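Local coordinates for protein FACT complex subunit SPT16 (Ashbya gossypii, PDB 6A8M) that probably acts, as part of the FACT complex, as a histone chaperone that reorganizes nucleosomes during transcription, replication and DNA repair, at residues D319-L324 against I397-N402. Numbering follows the deposited sequence.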
loop_
_atom_site.group_PDB
_atom_site.type_symbol
_atom_site.label_atom_id
_atom_site.label_comp_id
_atom_site.label_asym_id
_atom_site.label_seq_id
_atom_site.Cartn_x
_atom_site.Cartn_y
_atom_site.Cartn_z
ATOM N N ASP A 319 2.259 -24.415 -14.024
ATOM C CA ASP A 319 0.999 -24.387 -14.763
ATOM C C ASP A 319 -0.182 -24.325 -13.813
ATOM O O ASP A 319 -1.139 -23.575 -14.045
ATOM C CB ASP A 319 0.877 -25.617 -15.665
ATOM C CG ASP A 319 1.834 -25.582 -16.842
ATOM O OD1 ASP A 319 2.339 -24.482 -17.176
ATOM O OD2 ASP A 319 2.057 -26.662 -17.437
ATOM N N PHE A 320 -0.141 -25.131 -12.751
ATOM C CA PHE A 320 -1.196 -25.103 -11.743
ATOM C C PHE A 320 -1.286 -23.746 -11.062
ATOM O O PHE A 320 -2.386 -23.228 -10.844
ATOM C CB PHE A 320 -0.967 -26.192 -10.695
ATOM C CG PHE A 320 -1.815 -26.001 -9.480
ATOM C CD1 PHE A 320 -3.148 -26.346 -9.516
ATOM C CD2 PHE A 320 -1.299 -25.392 -8.333
ATOM C CE1 PHE A 320 -3.951 -26.144 -8.412
ATOM C CE2 PHE A 320 -2.100 -25.174 -7.234
ATOM C CZ PHE A 320 -3.419 -25.545 -7.273
ATOM N N LEU A 321 -0.139 -23.157 -10.700
ATOM C CA LEU A 321 -0.143 -21.852 -10.043
ATOM C C LEU A 321 -0.888 -20.819 -10.879
ATOM O O LEU A 321 -1.660 -20.016 -10.342
ATOM C CB LEU A 321 1.297 -21.401 -9.781
ATOM C CG LEU A 321 1.539 -20.035 -9.157
ATOM C CD1 LEU A 321 0.959 -20.001 -7.751
ATOM C CD2 LEU A 321 3.040 -19.762 -9.134
ATOM N N LEU A 322 -0.700 -20.849 -12.206
ATOM C CA LEU A 322 -1.453 -19.951 -13.082
ATOM C C LEU A 322 -2.951 -20.191 -12.983
ATOM O O LEU A 322 -3.739 -19.234 -12.926
ATOM C CB LEU A 322 -1.016 -20.129 -14.533
ATOM C CG LEU A 322 0.291 -19.494 -14.963
ATOM C CD1 LEU A 322 0.561 -19.870 -16.431
ATOM C CD2 LEU A 322 0.253 -17.975 -14.769
ATOM N N LEU A 323 -3.361 -21.463 -13.011
ATOM C CA LEU A 323 -4.776 -21.818 -12.920
ATOM C C LEU A 323 -5.364 -21.394 -11.586
ATOM O O LEU A 323 -6.514 -20.951 -11.520
ATOM C CB LEU A 323 -4.950 -23.327 -13.117
ATOM C CG LEU A 323 -4.542 -23.841 -14.504
ATOM C CD1 LEU A 323 -4.693 -25.335 -14.619
ATOM C CD2 LEU A 323 -5.385 -23.137 -15.567
ATOM N N LEU A 324 -4.581 -21.511 -10.513
ATOM C CA LEU A 324 -5.053 -21.102 -9.191
ATOM C C LEU A 324 -5.265 -19.596 -9.123
ATOM O O LEU A 324 -6.277 -19.120 -8.585
ATOM C CB LEU A 324 -4.051 -21.557 -8.125
ATOM C CG LEU A 324 -4.310 -21.024 -6.711
ATOM C CD1 LEU A 324 -5.645 -21.608 -6.214
ATOM C CD2 LEU A 324 -3.190 -21.422 -5.771
ATOM N N ILE A 397 -2.994 -9.517 -5.284
ATOM C CA ILE A 397 -3.275 -10.950 -5.228
ATOM C C ILE A 397 -1.931 -11.640 -5.390
ATOM O O ILE A 397 -1.361 -11.651 -6.488
ATOM C CB ILE A 397 -4.272 -11.376 -6.319
ATOM C CG1 ILE A 397 -5.575 -10.581 -6.202
ATOM C CG2 ILE A 397 -4.545 -12.872 -6.262
ATOM C CD1 ILE A 397 -6.332 -10.843 -4.888
ATOM N N SER A 398 -1.408 -12.189 -4.287
ATOM C CA SER A 398 -0.040 -12.699 -4.248
ATOM C C SER A 398 -0.092 -14.085 -3.635
ATOM O O SER A 398 -0.566 -14.251 -2.503
ATOM C CB SER A 398 0.867 -11.780 -3.419
ATOM O OG SER A 398 2.125 -12.407 -3.172
ATOM N N LEU A 399 0.395 -15.075 -4.360
ATOM C CA LEU A 399 0.364 -16.418 -3.815
ATOM C C LEU A 399 1.685 -17.117 -4.043
ATOM O O LEU A 399 2.418 -16.830 -4.983
ATOM C CB LEU A 399 -0.763 -17.261 -4.379
ATOM C CG LEU A 399 -1.209 -17.075 -5.817
ATOM C CD1 LEU A 399 -1.777 -18.360 -6.345
ATOM C CD2 LEU A 399 -2.278 -16.022 -5.854
ATOM N N GLY A 400 1.975 -18.047 -3.153
ATOM C CA GLY A 400 3.281 -18.668 -3.156
ATOM C C GLY A 400 3.201 -20.059 -2.583
ATOM O O GLY A 400 2.286 -20.386 -1.820
ATOM N N PHE A 401 4.160 -20.887 -3.000
ATOM C CA PHE A 401 4.367 -22.217 -2.443
ATOM C C PHE A 401 5.845 -22.307 -2.083
ATOM O O PHE A 401 6.699 -21.963 -2.907
ATOM C CB PHE A 401 3.990 -23.307 -3.445
ATOM C CG PHE A 401 2.541 -23.283 -3.849
ATOM C CD1 PHE A 401 1.595 -23.937 -3.090
ATOM C CD2 PHE A 401 2.126 -22.590 -4.983
ATOM C CE1 PHE A 401 0.246 -23.910 -3.449
ATOM C CE2 PHE A 401 0.775 -22.561 -5.347
ATOM C CZ PHE A 401 -0.160 -23.215 -4.576
ATOM N N ASN A 402 6.150 -22.746 -0.867
ATOM C CA ASN A 402 7.542 -22.807 -0.437
ATOM C C ASN A 402 7.885 -24.233 -0.025
ATOM O O ASN A 402 7.010 -25.095 0.129
ATOM C CB ASN A 402 7.806 -21.806 0.696
ATOM C CG ASN A 402 9.298 -21.423 0.839
ATOM O OD1 ASN A 402 10.164 -21.915 0.112
ATOM N ND2 ASN A 402 9.581 -20.525 1.777
#
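In the helix-on-sheet core of the peptidase-like domain of SPT16, F320, L321 and L324 of helix 312-332 meet L399 and F401 of strand 394-405. No hydrogen bond joins the two segments; five apolar side chains make the whole contact. L321 CD1 touches both strand residues, 3.5 Å from L399 CD1 and 3.5 Å from F401 CE2. One turn on, L324 closes over the same pair, its CD2 lying 3.4 Å from L399 CD1 and 3.7 Å from F401 CZ. Both leucine contacts with L399 CD1 are tighter than usual van der Waals contact, so the three methyls are closely packed. The F401 ring thus receives both leucine methyls at its edge. CZ of F401 in turn approaches the edge of the F320 ring, 3.8 Å from CE2 and near that ring's plane; the two side chains cross at about a right angle. This is packing within the fold of the M24 metallopeptidase family: the helix covers an antiparallel sheet, running at 149° to the strand segment. F401 reaches across because its CG stands anti to the carbonyl carbon (chi1 -62°), while F361 and L357 also touch its ring. Replacing F401 by an alanine would probably leave a gap beside the edge of the F320 ring and deprive the L321 and L324 methyls of the ring they pack against. Two residues apart on the strand, L399 and F401 both direct their side chains toward the helix, where apolar leucine and phenylalanine suit a buried interface. Helix 339-353 adds I350 against F320 and Y349 against L324, while I328, farther along helix 312-332, packs on L399.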